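Local coordinates for protein nickel-dependent hydrogenase large subunit (Allochromatium vinosum, PDB 3MYR) that oxidises molecular hydrogen at a nickel-iron centre as the large subunit of a heterodimeric hydrogenase, and probably recycles hydrogen made by nitrogenase, at residues Thr43-Arg48 with Ala55-Ile60; Leu94-Gln99 with Tyr284-Thr289; Arg199-Phe204 with Gln247-Phe252; Thr297-Arg302 with Thr400-Ala405; Arg308-Ile313 with Ala422-Leu427. All coordinates share one frame; numbering follows the deposited sequence.

Contact 1: residues Thr43-Arg48 with Ala55-Ile60; sequences TILKGR and AFVQRI
Arg48 and Phe56 meet because each first torsion (chi1 -68° and -69°) sets CG anti to the carbonyl carbon; Arg48 then runs extended to NE across one face of the phenyl ring. Helix 41-44, which carries the magnesium ligand Glu42, is thereby joined to helix 53-58, with a type II beta turn from Leu45 to Arg48 on the way. The Arg48 CD methylene makes a CH-pi contact, 4.0 Å from the centroid of the Phe56 ring, and the guanidinium is inclined 37° to the ring plane. Leu45 uses its two methyls separately: CD2 lies 3.6 Å from Phe56 CB, while CD1 reaches Val57 CG1. Ile44 adds CG2 beside Phe56 CD2. Beyond the pair stands the small subunit, whose Asp257 forms a salt bridge with Arg48 NH2 and whose Trp256 ring meets Phe56. The guanidinium is further fixed by a nearly straight bond from Arg48 NE to Ile44 O, 2.7 Å long, with the donor above the carbonyl plane.

Contact 2: residues Leu94-Gln99 with Tyr284-Thr289; sequences LMIGAQ and YGDLPT
Asp286 and Leu287 are the two residues of 284-289 that meet Ile96 on helix 86-112. Coming out of Gly285, whose positive phi suits glycine, the chain reaches Asp286, whose OD2 lies 4.3 Å from Ile96 CD1, a loose approach of a methyl to a carboxylate. That oxygen is engaged elsewhere: it accepts the N-H of Leu287 on its anti side, at 2.6 Å from Leu287 N to Asp286 OD2, and makes a salt bridge with Arg74. With Asp286 OD1 taken by the backbone N of Glu484, the buried carboxylate is held at both oxygens. Strand 281-288 pairs here with strand 300-305 in a two-stranded antiparallel sheet, and Ile96 is where helix 86-112 meets the first of these strands. Next comes Leu287, with CG anti to its carbonyl carbon (chi1 -61°), which sends CD2 in among the branches of Ile96. Across the contact Leu287 CD2 comes closest to Ile96 CG2, at 3.8 Å, with CB and CD1 of Ile96 each at 4.0 Å from Leu287 CD2; the two side chains lie alongside, pointing opposite ways. Leu440 and Trp447 of helix 426-456 also touch Leu287.

Contact 3: residues Arg199-Phe204 with Gln247-Phe252; sequences RDTAKF and QSMRTF
Met249 carries the contact, reaching from helix 236-265 to Thr201 and Phe204 at the junction of helices 181-201 and 203-209. From CB, which points at the other segment, its chain continues to Met249 CG, 4.0 Å from Thr201 CG2 and 4.1 Å from Thr201 OG1. It stays extended through SD (chi2 177°) and bends only at the last torsion, chi3 -144°, which turns the methyl to Phe204. There Met249 CE comes to 3.5 Å from Phe204 CD1 and also lies near CG and CB of that residue, meeting the ring obliquely; the two side chains cross at about a right angle. Ala98 of helix 86-112 and Val441 of helix 426-456 also touch Met249. Beside this apolar part, one water lies 3.0 Å from Thr201 OG1 and 3.1 Å from Ser248 OG, a polar bridge between the helices, while Thr201 OG1 also bonds to Trp197 O. Helices 181-201, 203-209, 236-265, 86-112 and 426-456 thus pack together, consistent with the helical bundle of [NiFe] hydrogenase large subunits.

Contact 4: residues Thr297-Arg302 with Thr400-Ala405; sequences TFLFPR and TGHDQA
Leu299 CD1 touches His402 CE1 at 3.8 Å, and Pro301 CG lies equally far from Thr400 OG1. Neither is more than van der Waals packing. The leucine methyl approaches the imidazole obliquely, and both side chains have CG anti to the backbone N (chi1 175° for Leu299, 180° for His402), which carries their ends into contact. The polar partner of Thr400 OG1 is Met396 O, one turn back in helix 390-399. That helix ends in a Schellman motif with Gly401 at C-prime: His402 N bonds to Leu397 O and Gly401 N to Tyr398 O. His402 is then the N-cap residue of helix 403-416, so the second segment is the tight link between two helices. On the other side the chain corners at Leu299, where Leu299 and Phe300 both face Asp286 in a classic beta bulge. Farther out, Met396 and Leu397 pack on Pro301, Leu397 also touches His402, and Arg393 makes a cation-pi contact with Phe300.

Contact 5: residues Arg308-Ile313 with Ala422-Leu427; sequences RDLSTI and ALYSTL
The aliphatic chain of Arg308 lies along one face of the Tyr424 ring in a CH-pi contact joining the loop between strands 300-305 and 324-327 to the turn preceding helix 426-456. In this CH-pi contact Arg308 CD stands over the centre of the phenol ring of Tyr424, 3.7 Å from its centroid and 10° off the normal. The arginine chain, extended from CG to NE, runs antiparallel to the tyrosine side chain, with guanidinium and ring planes 10° apart. Its planar head passes beyond the ring and sits over Tyr424 CB, 3.5 Å from Arg308 CZ. The Leu310 CD1 methyl makes a close van der Waals approach, 3.3 Å, to the hydroxyl oxygen Tyr424 OH. Polar links fix the surroundings. Arg308 NE makes a salt bridge with Glu276, which also touches Tyr424. Tyr424 is the centre of an inverse gamma turn, and Ser425 follows as N-cap, its OG reaching Gly428 N and donating to Ala422 O. In the loop, Asp309 OD2 accepts from both OG and N of Ser311, the latter closing an Asx turn. A water donates to Arg308 O at 2.8 Å and lies the same distance from Tyr424 OH, linking hydroxyl to loop backbone.

Contacts 1, 2 and 3 are buried, contact 5 is partly so and contact 4 lies at the surface. Two buried ones adjoin: Phe204 and Met249 of contact 3 pack against Ala98 of contact 2, and contact 3 is nested in the chain loop that contact 2 closes. Contacts 2 and 4 share the two-stranded sheet, through Leu287 O to Leu299 N. Contacts 4 and 5 alternate along the chain and meet through Ile313. Aliphatic and methionine packing dominates contacts 2 and 3, whereas contacts 1 and 5 lay an arginine CD over an aromatic face. In contact 1 that arginine is also bonded to the small subunit. Contact 4 has two van der Waals touches, on hydroxyl and imidazole.

Contact 1: residues Thr43-Arg48 with Ala55-Ile60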
# COMPACT_ATOMS: atom_id res chain seq x y z
N THR B 43 10.58 12.66 10.74
CA THR B 43 11.84 13.25 11.17
C THR B 43 12.72 13.50 9.96
O THR B 43 13.32 14.57 9.84
CB THR B 43 12.51 12.26 12.11
OG1 THR B 43 11.69 12.16 13.29
CG2 THR B 43 13.94 12.70 12.51
N ILE B 44 12.69 12.56 9.01
CA ILE B 44 13.44 12.73 7.74
C ILE B 44 13.07 14.00 6.98
O ILE B 44 13.94 14.74 6.47
CB ILE B 44 13.38 11.46 6.91
CG1 ILE B 44 14.19 10.38 7.66
CG2 ILE B 44 13.97 11.67 5.42
CD1 ILE B 44 13.87 8.90 7.20
N LEU B 45 11.79 14.36 7.02
CA LEU B 45 11.33 15.56 6.30
C LEU B 45 11.76 16.89 6.83
O LEU B 45 11.63 17.86 6.09
CB LEU B 45 9.79 15.63 6.29
CG LEU B 45 9.12 14.57 5.45
CD1 LEU B 45 7.69 14.34 5.93
CD2 LEU B 45 9.26 14.93 3.89
N LYS B 46 12.04 17.00 8.15
CA LYS B 46 12.30 18.31 8.73
C LYS B 46 13.39 19.02 7.92
O LYS B 46 14.40 18.41 7.61
CB LYS B 46 12.80 18.21 10.20
CG LYS B 46 11.72 17.66 11.16
CD LYS B 46 11.61 18.41 12.51
CE LYS B 46 10.29 17.97 13.23
NZ LYS B 46 9.57 19.07 14.03
N GLY B 47 13.20 20.31 7.63
CA GLY B 47 14.24 21.11 6.98
C GLY B 47 14.15 21.04 5.47
O GLY B 47 14.79 21.82 4.81
N ARG B 48 13.33 20.17 4.91
CA ARG B 48 13.33 19.98 3.44
C ARG B 48 12.35 20.92 2.76
O ARG B 48 11.64 21.63 3.44
CB ARG B 48 13.03 18.51 3.14
CG ARG B 48 14.20 17.62 3.60
CD ARG B 48 13.91 16.15 3.22
NE ARG B 48 14.80 15.22 3.94
CZ ARG B 48 15.97 14.79 3.47
NH1 ARG B 48 16.44 15.21 2.29
NH2 ARG B 48 16.62 13.87 4.15
N ALA B 55 6.99 13.28 -2.52
CA ALA B 55 7.81 12.16 -3.02
C ALA B 55 8.39 11.32 -1.89
O ALA B 55 8.44 10.10 -2.01
CB ALA B 55 8.97 12.68 -3.89
N PHE B 56 8.77 11.97 -0.77
CA PHE B 56 9.14 11.23 0.46
C PHE B 56 7.96 10.49 1.07
O PHE B 56 8.05 9.29 1.38
CB PHE B 56 9.72 12.18 1.54
CG PHE B 56 11.06 12.76 1.20
CD1 PHE B 56 11.20 13.78 0.23
CD2 PHE B 56 12.22 12.28 1.87
CE1 PHE B 56 12.44 14.29 -0.12
CE2 PHE B 56 13.52 12.80 1.55
CZ PHE B 56 13.64 13.83 0.55
N VAL B 57 6.84 11.18 1.32
CA VAL B 57 5.78 10.49 2.08
C VAL B 57 4.97 9.51 1.21
O VAL B 57 4.37 8.57 1.72
CB VAL B 57 4.84 11.45 2.80
CG1 VAL B 57 5.64 12.24 3.80
CG2 VAL B 57 4.18 12.44 1.79
N GLN B 58 5.02 9.65 -0.10
CA GLN B 58 4.46 8.58 -0.87
C GLN B 58 5.09 7.23 -0.52
O GLN B 58 4.40 6.19 -0.50
CB GLN B 58 4.56 8.85 -2.37
CG GLN B 58 3.72 7.77 -3.13
CD GLN B 58 3.56 8.04 -4.63
OE1 GLN B 58 4.45 8.60 -5.31
NE2 GLN B 58 2.44 7.60 -5.14
N ARG B 59 6.40 7.24 -0.26
CA ARG B 59 7.16 6.04 0.11
C ARG B 59 6.91 5.60 1.56
O ARG B 59 7.49 4.62 2.00
CB ARG B 59 8.67 6.22 -0.16
CG ARG B 59 9.04 5.86 -1.62
CD ARG B 59 8.36 6.79 -2.69
NE ARG B 59 9.03 6.65 -3.98
CZ ARG B 59 8.83 7.45 -5.03
NH1 ARG B 59 8.14 8.58 -4.85
NH2 ARG B 59 9.34 7.13 -6.24
N ILE B 60 6.00 6.26 2.26
CA ILE B 60 5.42 5.62 3.44
C ILE B 60 4.89 4.24 3.06
O ILE B 60 5.00 3.28 3.83
CB ILE B 60 4.30 6.51 4.06
CG1 ILE B 60 5.04 7.66 4.80
CG2 ILE B 60 3.39 5.66 5.03
CD1 ILE B 60 4.00 8.80 5.33

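Contact 2: residues Leu94-Gln99 with Tyr284-Thr289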
# COMPACT_ATOMS: atom_id res chain seq x y z
N LEU B 94 -9.85 10.72 -10.64
CA LEU B 94 -9.71 9.50 -11.43
C LEU B 94 -8.59 8.58 -10.91
O LEU B 94 -8.77 7.34 -10.77
CB LEU B 94 -9.43 9.88 -12.89
CG LEU B 94 -10.66 10.38 -13.67
CD1 LEU B 94 -10.23 11.13 -14.97
CD2 LEU B 94 -11.60 9.18 -14.03
N MET B 95 -7.44 9.15 -10.56
CA MET B 95 -6.32 8.35 -10.05
C MET B 95 -6.69 7.80 -8.68
O MET B 95 -6.33 6.67 -8.36
CB MET B 95 -5.07 9.24 -9.96
CG MET B 95 -4.53 9.63 -11.34
SD MET B 95 -3.04 10.70 -11.24
CE MET B 95 -3.29 11.77 -9.81
N ILE B 96 -7.38 8.59 -7.86
CA ILE B 96 -7.80 8.09 -6.55
C ILE B 96 -8.77 6.93 -6.72
O ILE B 96 -8.60 5.88 -6.12
CB ILE B 96 -8.45 9.20 -5.65
CG1 ILE B 96 -7.40 10.22 -5.29
CG2 ILE B 96 -9.21 8.59 -4.36
CD1 ILE B 96 -8.06 11.58 -4.79
N GLY B 97 -9.78 7.09 -7.57
CA GLY B 97 -10.76 5.99 -7.82
C GLY B 97 -10.00 4.75 -8.34
O GLY B 97 -10.23 3.64 -7.86
N ALA B 98 -9.08 4.93 -9.28
CA ALA B 98 -8.31 3.77 -9.83
C ALA B 98 -7.56 3.09 -8.70
O ALA B 98 -7.40 1.84 -8.70
CB ALA B 98 -7.29 4.19 -10.91
N GLN B 99 -7.05 3.89 -7.74
CA GLN B 99 -6.26 3.27 -6.64
C GLN B 99 -7.17 2.43 -5.70
O GLN B 99 -6.79 1.35 -5.21
CB GLN B 99 -5.55 4.39 -5.82
CG GLN B 99 -4.90 3.86 -4.52
CD GLN B 99 -3.83 2.77 -4.81
OE1 GLN B 99 -3.18 2.82 -5.83
NE2 GLN B 99 -3.66 1.80 -3.89
N TYR B 284 -12.92 12.00 7.03
CA TYR B 284 -12.63 13.36 6.60
C TYR B 284 -13.37 13.70 5.32
O TYR B 284 -13.49 14.90 4.98
CB TYR B 284 -11.14 13.58 6.42
CG TYR B 284 -10.26 13.26 7.61
CD1 TYR B 284 -10.75 13.35 8.93
CD2 TYR B 284 -8.87 12.99 7.42
CE1 TYR B 284 -9.90 13.11 10.04
CE2 TYR B 284 -7.98 12.73 8.57
CZ TYR B 284 -8.54 12.75 9.85
OH TYR B 284 -7.69 12.48 10.92
N GLY B 285 -13.80 12.67 4.56
CA GLY B 285 -14.47 12.91 3.28
C GLY B 285 -13.46 13.16 2.14
O GLY B 285 -12.26 13.38 2.38
N ASP B 286 -13.93 13.07 0.89
CA ASP B 286 -13.04 13.21 -0.26
C ASP B 286 -13.85 13.25 -1.57
O ASP B 286 -15.04 12.98 -1.56
CB ASP B 286 -12.06 12.04 -0.33
CG ASP B 286 -10.73 12.43 -0.98
OD1 ASP B 286 -9.69 11.85 -0.62
OD2 ASP B 286 -10.72 13.29 -1.91
N LEU B 287 -13.16 13.54 -2.66
CA LEU B 287 -13.67 13.38 -4.02
C LEU B 287 -14.68 14.47 -4.39
O LEU B 287 -15.89 14.20 -4.56
CB LEU B 287 -14.17 11.98 -4.32
CG LEU B 287 -13.03 10.92 -4.17
CD1 LEU B 287 -13.71 9.54 -4.07
CD2 LEU B 287 -12.02 10.96 -5.36
N PRO B 288 -14.18 15.70 -4.56
CA PRO B 288 -15.07 16.84 -4.90
C PRO B 288 -15.53 16.77 -6.38
O PRO B 288 -14.79 16.27 -7.20
CB PRO B 288 -14.16 18.06 -4.67
CG PRO B 288 -12.75 17.52 -4.98
CD PRO B 288 -12.77 16.12 -4.32
N THR B 289 -16.73 17.26 -6.69
CA THR B 289 -17.27 17.31 -8.05
C THR B 289 -16.56 18.37 -8.92
O THR B 289 -16.49 18.23 -10.15
CB THR B 289 -18.80 17.67 -8.08
OG1 THR B 289 -18.97 18.88 -7.35
CG2 THR B 289 -19.67 16.58 -7.45

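Contact 3: residues Arg199-Phe204 with Gln247-Phe252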
# COMPACT_ATOMS: atom_id res chain seq x y z
N ARG B 199 -2.71 -5.96 -12.92
CA ARG B 199 -1.50 -5.44 -13.53
C ARG B 199 -1.87 -4.71 -14.81
O ARG B 199 -1.21 -3.73 -15.19
CB ARG B 199 -0.44 -6.53 -13.81
CG ARG B 199 -0.86 -7.64 -14.84
CD ARG B 199 0.35 -8.66 -15.00
NE ARG B 199 0.70 -9.23 -13.69
CZ ARG B 199 0.29 -10.44 -13.27
NH1 ARG B 199 0.64 -10.88 -12.05
NH2 ARG B 199 -0.34 -11.26 -14.12
N ASP B 200 -2.98 -5.08 -15.39
CA ASP B 200 -3.53 -4.22 -16.42
C ASP B 200 -4.11 -2.90 -15.94
O ASP B 200 -3.81 -1.82 -16.50
CB ASP B 200 -4.59 -4.98 -17.18
CG ASP B 200 -4.13 -5.28 -18.57
OD1 ASP B 200 -3.07 -6.04 -18.66
OD2 ASP B 200 -4.65 -4.52 -19.49
N THR B 201 -4.91 -2.95 -14.91
CA THR B 201 -5.45 -1.74 -14.26
C THR B 201 -4.37 -0.69 -13.84
O THR B 201 -4.62 0.52 -13.89
CB THR B 201 -6.30 -2.20 -13.05
OG1 THR B 201 -7.41 -2.95 -13.60
CG2 THR B 201 -6.82 -1.04 -12.21
N ALA B 202 -3.20 -1.16 -13.38
CA ALA B 202 -2.11 -0.30 -12.97
C ALA B 202 -1.62 0.62 -14.08
O ALA B 202 -0.93 1.62 -13.80
CB ALA B 202 -0.96 -1.15 -12.48
N LYS B 203 -1.89 0.27 -15.34
CA LYS B 203 -1.50 1.16 -16.49
C LYS B 203 -2.19 2.51 -16.41
O LYS B 203 -1.71 3.49 -16.98
CB LYS B 203 -1.97 0.48 -17.82
CG LYS B 203 -1.14 -0.78 -18.12
CD LYS B 203 -1.64 -1.39 -19.39
CE LYS B 203 -0.75 -2.63 -19.69
NZ LYS B 203 -1.44 -3.20 -20.91
N PHE B 204 -3.32 2.57 -15.69
CA PHE B 204 -4.03 3.84 -15.55
C PHE B 204 -3.16 4.88 -14.82
O PHE B 204 -3.02 6.02 -15.27
CB PHE B 204 -5.30 3.61 -14.69
CG PHE B 204 -6.31 4.76 -14.71
CD1 PHE B 204 -7.37 4.76 -15.62
CD2 PHE B 204 -6.21 5.81 -13.80
CE1 PHE B 204 -8.36 5.76 -15.58
CE2 PHE B 204 -7.14 6.86 -13.81
CZ PHE B 204 -8.25 6.80 -14.68
N GLN B 247 -13.54 0.93 -18.19
CA GLN B 247 -14.43 -0.15 -18.53
C GLN B 247 -13.99 -1.51 -18.00
O GLN B 247 -14.86 -2.24 -17.43
CB GLN B 247 -14.57 -0.20 -20.03
CG GLN B 247 -15.58 -1.14 -20.57
CD GLN B 247 -15.78 -0.83 -22.08
OE1 GLN B 247 -15.60 0.35 -22.55
NE2 GLN B 247 -16.06 -1.89 -22.86
N SER B 248 -12.72 -1.91 -18.16
CA SER B 248 -12.33 -3.14 -17.49
C SER B 248 -12.36 -3.11 -15.99
O SER B 248 -12.57 -4.14 -15.38
CB SER B 248 -11.06 -3.83 -18.00
OG SER B 248 -10.19 -2.89 -18.38
N MET B 249 -12.15 -1.96 -15.38
CA MET B 249 -12.37 -1.83 -13.93
C MET B 249 -13.81 -2.09 -13.55
O MET B 249 -14.07 -2.90 -12.65
CB MET B 249 -11.96 -0.45 -13.42
CG MET B 249 -10.47 -0.21 -13.48
SD MET B 249 -10.26 1.50 -12.92
CE MET B 249 -8.91 2.05 -13.96
N ARG B 250 -14.75 -1.45 -14.28
CA ARG B 250 -16.16 -1.61 -14.01
C ARG B 250 -16.57 -3.09 -14.13
O ARG B 250 -17.31 -3.63 -13.29
CB ARG B 250 -17.05 -0.81 -14.98
CG ARG B 250 -18.53 -0.77 -14.53
CD ARG B 250 -19.19 0.52 -15.13
NE ARG B 250 -20.42 0.95 -14.43
CZ ARG B 250 -21.63 0.41 -14.63
NH1 ARG B 250 -22.69 0.85 -13.98
NH2 ARG B 250 -21.80 -0.59 -15.48
N THR B 251 -16.16 -3.73 -15.21
CA THR B 251 -16.58 -5.08 -15.46
C THR B 251 -16.07 -6.01 -14.36
O THR B 251 -16.80 -6.88 -13.91
CB THR B 251 -15.98 -5.58 -16.81
OG1 THR B 251 -16.50 -4.73 -17.80
CG2 THR B 251 -16.47 -7.03 -17.18
N PHE B 252 -14.82 -5.84 -13.93
CA PHE B 252 -14.25 -6.81 -12.94
C PHE B 252 -14.94 -6.64 -11.59
O PHE B 252 -15.31 -7.64 -10.93
CB PHE B 252 -12.74 -6.69 -12.82
CG PHE B 252 -12.08 -7.88 -12.19
CD1 PHE B 252 -11.88 -7.93 -10.79
CD2 PHE B 252 -11.70 -8.96 -12.95
CE1 PHE B 252 -11.28 -9.10 -10.19
CE2 PHE B 252 -11.10 -10.11 -12.35
CZ PHE B 252 -10.85 -10.13 -10.98
O HOH W 1 -8.07 -3.87 -16.36

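Contact 4: residues Thr297-Arg302 with Thr400-Ala405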
# COMPACT_ATOMS: atom_id res chain seq x y z
N THR B 297 -19.19 19.37 -1.58
CA THR B 297 -19.33 18.73 -2.90
C THR B 297 -18.76 17.30 -2.91
O THR B 297 -18.67 16.67 -3.96
CB THR B 297 -18.63 19.59 -4.02
OG1 THR B 297 -17.18 19.58 -3.87
CG2 THR B 297 -19.16 21.05 -4.03
N PHE B 298 -18.32 16.81 -1.75
CA PHE B 298 -17.59 15.54 -1.66
C PHE B 298 -18.51 14.37 -2.06
O PHE B 298 -19.67 14.31 -1.68
CB PHE B 298 -17.08 15.32 -0.23
CG PHE B 298 -15.79 16.06 0.11
CD1 PHE B 298 -15.28 15.98 1.43
CD2 PHE B 298 -15.08 16.78 -0.85
CE1 PHE B 298 -14.06 16.59 1.78
CE2 PHE B 298 -13.88 17.43 -0.52
CZ PHE B 298 -13.36 17.34 0.82
N LEU B 299 -17.98 13.39 -2.77
CA LEU B 299 -18.66 12.10 -2.85
C LEU B 299 -18.71 11.37 -1.46
O LEU B 299 -19.76 10.92 -1.02
CB LEU B 299 -17.98 11.23 -3.91
CG LEU B 299 -18.52 9.80 -4.01
CD1 LEU B 299 -20.02 9.91 -4.37
CD2 LEU B 299 -17.81 9.14 -5.14
N PHE B 300 -17.61 11.33 -0.75
CA PHE B 300 -17.61 10.78 0.60
C PHE B 300 -17.69 11.93 1.58
O PHE B 300 -16.80 12.77 1.60
CB PHE B 300 -16.30 10.02 0.86
CG PHE B 300 -16.14 8.76 0.04
CD1 PHE B 300 -17.10 7.76 0.10
CD2 PHE B 300 -14.94 8.47 -0.57
CE1 PHE B 300 -16.91 6.56 -0.61
CE2 PHE B 300 -14.73 7.26 -1.24
CZ PHE B 300 -15.70 6.31 -1.26
N PRO B 301 -18.74 11.97 2.44
CA PRO B 301 -18.90 13.13 3.29
C PRO B 301 -17.97 13.10 4.48
O PRO B 301 -17.55 12.01 4.91
CB PRO B 301 -20.38 13.03 3.74
CG PRO B 301 -20.63 11.53 3.70
CD PRO B 301 -19.87 11.04 2.52
N ARG B 302 -17.69 14.30 5.02
CA ARG B 302 -16.95 14.47 6.27
C ARG B 302 -17.90 14.30 7.44
O ARG B 302 -19.00 14.85 7.43
CB ARG B 302 -16.35 15.88 6.31
CG ARG B 302 -15.56 16.18 7.60
CD ARG B 302 -14.69 17.46 7.49
NE ARG B 302 -13.76 17.25 6.39
CZ ARG B 302 -13.01 18.18 5.81
NH1 ARG B 302 -12.28 17.88 4.71
NH2 ARG B 302 -13.04 19.40 6.28
N THR B 400 -26.29 9.72 5.55
CA THR B 400 -26.55 11.03 4.92
C THR B 400 -27.45 10.86 3.69
O THR B 400 -27.54 11.77 2.87
CB THR B 400 -25.23 11.76 4.47
OG1 THR B 400 -24.43 10.92 3.62
CG2 THR B 400 -24.36 12.12 5.68
N GLY B 401 -28.07 9.70 3.51
CA GLY B 401 -29.05 9.60 2.43
C GLY B 401 -28.48 9.45 1.01
O GLY B 401 -29.16 9.76 0.06
N HIS B 402 -27.25 8.94 0.85
CA HIS B 402 -26.72 8.65 -0.50
C HIS B 402 -27.53 7.52 -1.10
O HIS B 402 -27.57 6.42 -0.51
CB HIS B 402 -25.22 8.29 -0.45
CG HIS B 402 -24.60 7.97 -1.79
ND1 HIS B 402 -23.87 8.90 -2.53
CD2 HIS B 402 -24.54 6.82 -2.49
CE1 HIS B 402 -23.44 8.34 -3.65
NE2 HIS B 402 -23.82 7.08 -3.65
N ASP B 403 -28.17 7.77 -2.26
CA ASP B 403 -29.20 6.84 -2.73
C ASP B 403 -28.62 5.49 -3.13
O ASP B 403 -29.18 4.44 -2.80
CB ASP B 403 -29.99 7.39 -3.91
CG ASP B 403 -31.11 8.38 -3.48
OD1 ASP B 403 -31.59 8.39 -2.32
OD2 ASP B 403 -31.51 9.15 -4.35
N GLN B 404 -27.54 5.52 -3.90
CA GLN B 404 -26.97 4.28 -4.35
C GLN B 404 -26.44 3.45 -3.15
O GLN B 404 -26.70 2.24 -3.09
CB GLN B 404 -25.86 4.53 -5.38
CG GLN B 404 -25.17 3.28 -5.84
CD GLN B 404 -24.04 3.57 -6.82
OE1 GLN B 404 -23.43 4.66 -6.79
NE2 GLN B 404 -23.76 2.62 -7.70
N ALA B 405 -25.76 4.11 -2.20
CA ALA B 405 -25.25 3.41 -1.02
C ALA B 405 -26.38 2.77 -0.23
O ALA B 405 -26.26 1.65 0.27
CB ALA B 405 -24.42 4.35 -0.12

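Contact 5: residues Arg308-Ile313 with Ala422-Leu427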
# COMPACT_ATOMS: atom_id res chain seq x y z
N ARG B 308 -22.83 4.09 17.32
CA ARG B 308 -23.68 3.42 16.29
C ARG B 308 -24.98 4.18 16.00
O ARG B 308 -25.97 3.62 15.52
CB ARG B 308 -23.97 1.95 16.64
CG ARG B 308 -22.69 1.14 16.74
CD ARG B 308 -22.97 -0.31 17.07
NE ARG B 308 -21.78 -1.17 17.18
CZ ARG B 308 -21.87 -2.51 17.41
NH1 ARG B 308 -23.08 -3.10 17.56
NH2 ARG B 308 -20.78 -3.28 17.43
N ASP B 309 -24.95 5.48 16.24
CA ASP B 309 -26.18 6.26 16.08
C ASP B 309 -26.14 6.93 14.71
O ASP B 309 -25.46 7.91 14.51
CB ASP B 309 -26.30 7.29 17.19
CG ASP B 309 -27.54 8.20 17.04
OD1 ASP B 309 -27.74 9.01 17.98
OD2 ASP B 309 -28.31 8.14 16.03
N LEU B 310 -26.91 6.42 13.77
CA LEU B 310 -26.83 6.97 12.41
C LEU B 310 -27.72 8.21 12.27
O LEU B 310 -27.84 8.75 11.17
CB LEU B 310 -27.31 5.92 11.41
CG LEU B 310 -26.31 4.89 10.87
CD1 LEU B 310 -24.85 4.95 11.44
CD2 LEU B 310 -26.89 3.49 10.67
N SER B 311 -28.36 8.67 13.34
CA SER B 311 -29.26 9.82 13.16
C SER B 311 -28.54 11.16 13.35
O SER B 311 -29.15 12.18 13.12
CB SER B 311 -30.47 9.74 14.10
OG SER B 311 -30.05 10.10 15.40
N THR B 312 -27.28 11.16 13.84
CA THR B 312 -26.51 12.40 14.10
C THR B 312 -25.09 12.30 13.54
O THR B 312 -24.31 11.44 13.97
CB THR B 312 -26.32 12.69 15.60
OG1 THR B 312 -27.57 12.69 16.29
CG2 THR B 312 -25.66 14.06 15.81
N ILE B 313 -24.73 13.17 12.62
CA ILE B 313 -23.39 13.16 12.08
C ILE B 313 -22.73 14.27 12.81
O ILE B 313 -23.13 15.40 12.66
CB ILE B 313 -23.41 13.51 10.57
CG1 ILE B 313 -24.16 12.44 9.80
CG2 ILE B 313 -21.96 13.55 9.98
CD1 ILE B 313 -23.66 11.09 10.18
N ALA B 422 -25.80 -6.05 11.70
CA ALA B 422 -24.74 -6.88 11.15
C ALA B 422 -23.70 -6.06 10.35
O ALA B 422 -22.62 -6.55 10.09
CB ALA B 422 -25.32 -8.03 10.29
N LEU B 423 -23.98 -4.81 10.03
CA LEU B 423 -22.91 -3.97 9.42
C LEU B 423 -21.74 -3.80 10.37
O LEU B 423 -20.58 -3.73 9.93
CB LEU B 423 -23.44 -2.58 9.06
CG LEU B 423 -24.48 -2.67 7.96
CD1 LEU B 423 -25.10 -1.30 7.67
CD2 LEU B 423 -23.81 -3.21 6.72
N TYR B 424 -22.03 -3.75 11.68
CA TYR B 424 -21.00 -3.47 12.70
C TYR B 424 -20.25 -4.74 13.07
O TYR B 424 -20.54 -5.36 14.09
CB TYR B 424 -21.66 -2.89 13.91
CG TYR B 424 -22.38 -1.62 13.58
CD1 TYR B 424 -23.77 -1.60 13.44
CD2 TYR B 424 -21.69 -0.43 13.45
CE1 TYR B 424 -24.45 -0.41 13.17
CE2 TYR B 424 -22.37 0.78 13.25
CZ TYR B 424 -23.72 0.78 13.05
OH TYR B 424 -24.35 1.97 12.83
N SER B 425 -19.40 -5.20 12.15
CA SER B 425 -18.85 -6.54 12.27
C SER B 425 -17.75 -6.76 11.24
O SER B 425 -17.60 -5.99 10.30
CB SER B 425 -19.97 -7.56 12.06
OG SER B 425 -20.31 -7.66 10.68
N THR B 426 -17.01 -7.84 11.40
CA THR B 426 -16.02 -8.25 10.46
C THR B 426 -16.65 -8.49 9.08
O THR B 426 -16.11 -8.08 8.04
CB THR B 426 -15.39 -9.55 10.98
OG1 THR B 426 -14.61 -9.26 12.15
CG2 THR B 426 -14.53 -10.29 9.89
N LEU B 427 -17.82 -9.14 9.06
CA LEU B 427 -18.49 -9.34 7.77
C LEU B 427 -18.89 -7.98 7.17
O LEU B 427 -18.81 -7.84 5.97
CB LEU B 427 -19.80 -10.08 7.95
CG LEU B 427 -20.21 -11.15 6.93
CD1 LEU B 427 -21.73 -11.50 6.88
CD2 LEU B 427 -19.65 -11.12 5.59
O HOH W 2 -26.96 1.73 13.72